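Local coordinates for protein NADP-dependent alcohol dehydrogenase (Entamoeba histolytica, PDB 2OUI) that probably catalyses the reversible, NADP-dependent oxidation of alcohols to aldehydes or ketones, as a zinc-containing tetrameric dehydrogenase, at residues Gly109-Phe112 with Ser113-Asp117; Ser39-His42 with Thr43-Gly47. The protein carries 1 engineered substitution. All blocks are in the same frame, centred on the assembly; numbering follows the deposited sequence.

Overall arrangement
Contacts 1 and 2 both belong to the GroES-like domain and come in series: 39-47, on helix 38-46, precedes 109-117, which lies in the loop between helix 93-96 and strand 124-126. Their centres are about 13 Å apart; that of contact 1 sits about 14 Å from the centre of the chain and that of contact 2 about 15 Å. They meet directly where S113 OG lies 2.7 Å from D40 OD1, a probable hydrogen bond. The bound zinc, held by C37, H59 and D150, is near both: about 4 Å from the side chain of S39 and about 6 Å from that of W110. Helix and loop therefore both contribute to the surroundings of the metal.

Contact 1 (Gly109-Phe112 with Ser113-Asp117); sequences GWKF and SNFKD
The carbonyl oxygen K111 O takes three backbone N-H groups from the chain that turns back over it. N114 N and K116 N each reach it at 2.9 Å from opposite sides of the carbonyl plane, each well out of it, whereas F115 N comes in that plane at 3.1 Å. A further backbone bond, S113 N to K116 O, accompanies the single beta bridge between F112 and K116. The neighbouring carbonyl is held by a side chain: N114 ND2 donates to W110 O at 2.8 Å, also in the carbonyl plane. With CG of N114 anti to its own N (chi1 179°), the amide folds back to that oxygen while CB settles over one face of the indole, 11° off the normal of its five-membered ring, a CH-pi contact. K111 CB meets K116 CB at 3.8 Å. K111 CA lies over one face of the F115 ring, offset toward the rim, and K111 CG meets F115 CZ at 3.8 Å. The ammonium groups turn to other partners, K111 to D89 in a salt bridge and K116 to H125. At the end of this segment D117 forms a salt bridge with K17. Three donors on one carbonyl probably polarise the K111 peptide; the hydrogen bond to W110 O sets N114 so that its CB lies on the indole, which probably helps hold that ring edge-to-face with H59, a zinc ligand.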
loop_
_atom_site.group_PDB
_atom_site.type_symbol
_atom_site.label_atom_id
_atom_site.label_comp_id
_atom_site.label_asym_id
_atom_site.label_seq_id
_atom_site.Cartn_x
_atom_site.Cartn_y
_atom_site.Cartn_z
ATOM N N GLY A 109 6.346 11.643 -19.573
ATOM C CA GLY A 109 5.190 11.001 -20.198
ATOM C C GLY A 109 4.160 12.004 -20.712
ATOM O O GLY A 109 3.291 11.659 -21.521
ATOM N N TRP A 110 4.235 13.243 -20.222
ATOM C CA TRP A 110 3.412 14.317 -20.760
ATOM C C TRP A 110 4.197 14.966 -21.910
ATOM O O TRP A 110 5.070 15.824 -21.692
ATOM C CB TRP A 110 3.046 15.334 -19.667
ATOM C CG TRP A 110 2.357 16.581 -20.199
ATOM C CD1 TRP A 110 1.565 16.684 -21.326
ATOM C CD2 TRP A 110 2.371 17.880 -19.599
ATOM N NE1 TRP A 110 1.114 17.987 -21.467
ATOM C CE2 TRP A 110 1.613 18.741 -20.435
ATOM C CE3 TRP A 110 2.994 18.413 -18.460
ATOM C CZ2 TRP A 110 1.432 20.097 -20.145
ATOM C CZ3 TRP A 110 2.832 19.754 -18.180
ATOM C CH2 TRP A 110 2.045 20.588 -19.019
ATOM N N LYS A 111 3.896 14.524 -23.130
ATOM C CA LYS A 111 4.661 14.956 -24.296
ATOM C C LYS A 111 3.964 16.118 -25.006
ATOM O O LYS A 111 4.567 17.214 -25.187
ATOM C CB LYS A 111 4.896 13.764 -25.251
ATOM C CG LYS A 111 5.618 12.611 -24.535
ATOM C CD LYS A 111 6.092 11.514 -25.499
ATOM C CE LYS A 111 6.692 10.326 -24.661
ATOM N NZ LYS A 111 7.951 10.703 -23.955
ATOM N N PHE A 112 2.721 15.863 -25.424
ATOM C CA PHE A 112 1.894 16.837 -26.152
ATOM C C PHE A 112 1.844 18.190 -25.421
ATOM O O PHE A 112 1.352 18.260 -24.301
ATOM C CB PHE A 112 0.447 16.359 -26.239
ATOM C CG PHE A 112 0.220 15.136 -27.111
ATOM C CD1 PHE A 112 0.735 15.057 -28.401
ATOM C CD2 PHE A 112 -0.621 14.124 -26.663
ATOM C CE1 PHE A 112 0.471 13.927 -29.230
ATOM C CE2 PHE A 112 -0.895 13.006 -27.476
ATOM C CZ PHE A 112 -0.339 12.910 -28.750
ATOM N N SER A 113 2.290 19.255 -26.088
ATOM C CA SER A 113 2.295 20.639 -25.557
ATOM C C SER A 113 3.132 20.809 -24.289
ATOM O O SER A 113 3.055 21.845 -23.636
ATOM C CB SER A 113 0.879 21.267 -25.405
ATOM O OG SER A 113 0.271 20.984 -24.147
ATOM N N ASN A 114 3.929 19.794 -23.952
ATOM C CA ASN A 114 5.042 19.971 -22.999
ATOM C C ASN A 114 6.353 20.196 -23.773
ATOM O O ASN A 114 6.901 21.312 -23.777
ATOM C CB ASN A 114 5.108 18.778 -22.021
ATOM C CG ASN A 114 6.255 18.875 -21.025
ATOM O OD1 ASN A 114 6.974 19.894 -20.953
ATOM N ND2 ASN A 114 6.419 17.813 -20.221
ATOM N N PHE A 115 6.830 19.163 -24.474
ATOM C CA PHE A 115 8.028 19.282 -25.288
ATOM C C PHE A 115 7.852 18.674 -26.691
ATOM O O PHE A 115 8.773 18.735 -27.501
ATOM C CB PHE A 115 9.241 18.663 -24.574
ATOM C CG PHE A 115 9.028 17.224 -24.157
ATOM C CD1 PHE A 115 9.227 16.183 -25.070
ATOM C CD2 PHE A 115 8.634 16.915 -22.860
ATOM C CE1 PHE A 115 9.033 14.849 -24.688
ATOM C CE2 PHE A 115 8.435 15.599 -22.484
ATOM C CZ PHE A 115 8.631 14.568 -23.409
ATOM N N LYS A 116 6.671 18.099 -26.954
ATOM C CA LYS A 116 6.327 17.496 -28.258
ATOM C C LYS A 116 5.148 18.269 -28.835
ATOM O O LYS A 116 4.295 18.772 -28.093
ATOM C CB LYS A 116 5.946 16.017 -28.073
ATOM C CG LYS A 116 5.483 15.247 -29.344
ATOM C CD LYS A 116 5.035 13.810 -29.013
ATOM C CE LYS A 116 4.750 13.005 -30.279
ATOM N NZ LYS A 116 4.379 11.564 -29.939
ATOM N N ASP A 117 5.093 18.374 -30.159
ATOM C CA ASP A 117 3.940 19.000 -30.801
ATOM C C ASP A 117 2.664 18.286 -30.345
ATOM O O ASP A 117 2.580 17.042 -30.350
ATOM C CB ASP A 117 4.049 18.919 -32.312
ATOM C CG ASP A 117 5.080 19.881 -32.900
ATOM O OD1 ASP A 117 5.333 20.965 -32.326
ATOM O OD2 ASP A 117 5.631 19.552 -33.970
#

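Contact 2 (Ser39-His42 with Thr43-Gly47); sequences SDTH and TVWAG. With EDO (1,2-ethanediol), chain I; CAC (cacodylate ion), chain H.
Backbone hydrogen bonds of the i to i+4 kind tie S39-H42 to T43-A46. T43 N to S39 O is the straightest, at 2.9 Å with an N-H...O angle of 165°; V44 N to D40 O and W45 N to T41 O follow, while A46 N to H42 O, bent to 132°, is weak. G47 then leaves helical geometry with positive phi. Among the polar side chains, a water bridges one turn, donating to D40 OD1 at 2.7 Å and accepting from T43 OG1 at a short 2.5 Å. D40 also reaches S113 and the backbone of G58, and T43 has a second partner in Y267. Nonpolar contact comes from T41 and W45: T41 CB is 4.0 Å from W45 CE3, and the indole edge faces T41 CA. CG of W45, anti to its carbonyl carbon (chi1 -72°), brings the ring back along the helix; V44 CG1 covers one face and K338 makes a cation-pi contact. S39 OG donates to cacodylate O2 at 2.4 Å, very short and of doubtful exact length, and accepts from ethanediol O2, both molecules probably from the crystallisation liquor. A helix starting right after zinc ligand C37, its serine turned toward the metal pocket, is typical of the zinc-dependent medium-chain alcohol dehydrogenases.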
loop_
_atom_site.group_PDB
_atom_site.type_symbol
_atom_site.label_atom_id
_atom_site.label_comp_id
_atom_site.label_asym_id
_atom_site.label_seq_id
_atom_site.Cartn_x
_atom_site.Cartn_y
_atom_site.Cartn_z
ATOM N N SER A 39 -3.487 24.548 -18.454
ATOM C CA SER A 39 -2.041 24.289 -18.433
ATOM C C SER A 39 -1.347 25.023 -19.562
ATOM O O SER A 39 -0.261 25.581 -19.385
ATOM C CB SER A 39 -1.729 22.803 -18.522
ATOM O OG SER A 39 -2.285 22.122 -17.417
ATOM N N ASP A 40 -1.960 25.020 -20.745
ATOM C CA ASP A 40 -1.330 25.688 -21.877
ATOM C C ASP A 40 -1.262 27.201 -21.718
ATOM O O ASP A 40 -0.369 27.845 -22.285
ATOM C CB ASP A 40 -2.032 25.311 -23.186
ATOM C CG ASP A 40 -1.553 23.954 -23.741
ATOM O OD1 ASP A 40 -0.606 23.336 -23.179
ATOM O OD2 ASP A 40 -2.106 23.525 -24.773
ATOM N N THR A 41 -2.188 27.772 -20.944
ATOM C CA THR A 41 -2.078 29.192 -20.606
ATOM C C THR A 41 -0.870 29.461 -19.673
ATOM O O THR A 41 -0.176 30.468 -19.853
ATOM C CB THR A 41 -3.405 29.790 -20.009
ATOM O OG1 THR A 41 -3.602 29.305 -18.676
ATOM C CG2 THR A 41 -4.610 29.410 -20.860
ATOM N N HIS A 42 -0.609 28.567 -18.708
ATOM C CA HIS A 42 0.601 28.696 -17.849
ATOM C C HIS A 42 1.852 28.586 -18.725
ATOM O O HIS A 42 2.774 29.395 -18.628
ATOM C CB HIS A 42 0.697 27.615 -16.756
ATOM C CG HIS A 42 -0.495 27.515 -15.847
ATOM N ND1 HIS A 42 -1.329 28.579 -15.574
ATOM C CD2 HIS A 42 -0.956 26.475 -15.102
ATOM C CE1 HIS A 42 -2.267 28.195 -14.720
ATOM N NE2 HIS A 42 -2.068 26.919 -14.428
ATOM N N THR A 43 1.868 27.582 -19.598
ATOM C CA THR A 43 3.024 27.345 -20.468
ATOM C C THR A 43 3.317 28.546 -21.362
ATOM O O THR A 43 4.469 28.998 -21.437
ATOM C CB THR A 43 2.808 26.043 -21.278
ATOM O OG1 THR A 43 2.669 24.957 -20.357
ATOM C CG2 THR A 43 3.958 25.782 -22.262
ATOM N N VAL A 44 2.285 29.084 -22.028
ATOM C CA VAL A 44 2.477 30.202 -22.965
ATOM C C VAL A 44 2.678 31.551 -22.260
ATOM O O VAL A 44 3.670 32.249 -22.510
ATOM C CB VAL A 44 1.308 30.327 -24.000
ATOM C CG1 VAL A 44 1.465 31.580 -24.879
ATOM C CG2 VAL A 44 1.201 29.077 -24.861
ATOM N N TRP A 45 1.751 31.935 -21.383
ATOM C CA TRP A 45 1.795 33.318 -20.897
ATOM C C TRP A 45 2.602 33.484 -19.595
ATOM O O TRP A 45 3.079 34.573 -19.310
ATOM C CB TRP A 45 0.395 33.958 -20.824
ATOM C CG TRP A 45 -0.194 34.276 -22.206
ATOM C CD1 TRP A 45 0.028 35.392 -22.964
ATOM C CD2 TRP A 45 -1.097 33.453 -22.957
ATOM N NE1 TRP A 45 -0.683 35.317 -24.139
ATOM C CE2 TRP A 45 -1.377 34.133 -24.161
ATOM C CE3 TRP A 45 -1.708 32.206 -22.719
ATOM C CZ2 TRP A 45 -2.228 33.607 -25.131
ATOM C CZ3 TRP A 45 -2.553 31.685 -23.683
ATOM C CH2 TRP A 45 -2.800 32.383 -24.877
ATOM N N ALA A 46 2.766 32.402 -18.837
ATOM C CA ALA A 46 3.561 32.431 -17.604
ATOM C C ALA A 46 4.981 31.893 -17.813
ATOM O O ALA A 46 5.859 32.127 -16.979
ATOM C CB ALA A 46 2.845 31.639 -16.457
ATOM N N GLY A 47 5.211 31.190 -18.921
ATOM C CA GLY A 47 6.506 30.549 -19.174
ATOM C C GLY A 47 6.893 29.534 -18.110
ATOM O O GLY A 47 8.086 29.302 -17.864
HETATM C C1 EDO I . -4.069 20.570 -14.563
HETATM O O1 EDO I . -3.516 21.137 -13.366
HETATM C C2 EDO I . -4.783 21.652 -15.371
HETATM O O2 EDO I . -4.119 22.930 -15.337
HETATM AS AS CAC H . -2.083 18.491 -17.431
HETATM O O1 CAC H . -3.301 17.940 -16.329
HETATM O O2 CAC H . -2.626 19.937 -18.285
HETATM C C1 CAC H . -0.484 19.115 -16.500
HETATM C C2 CAC H . -1.657 17.120 -18.767
HETATM O O HOH W 1 1.535 23.093 -21.574
#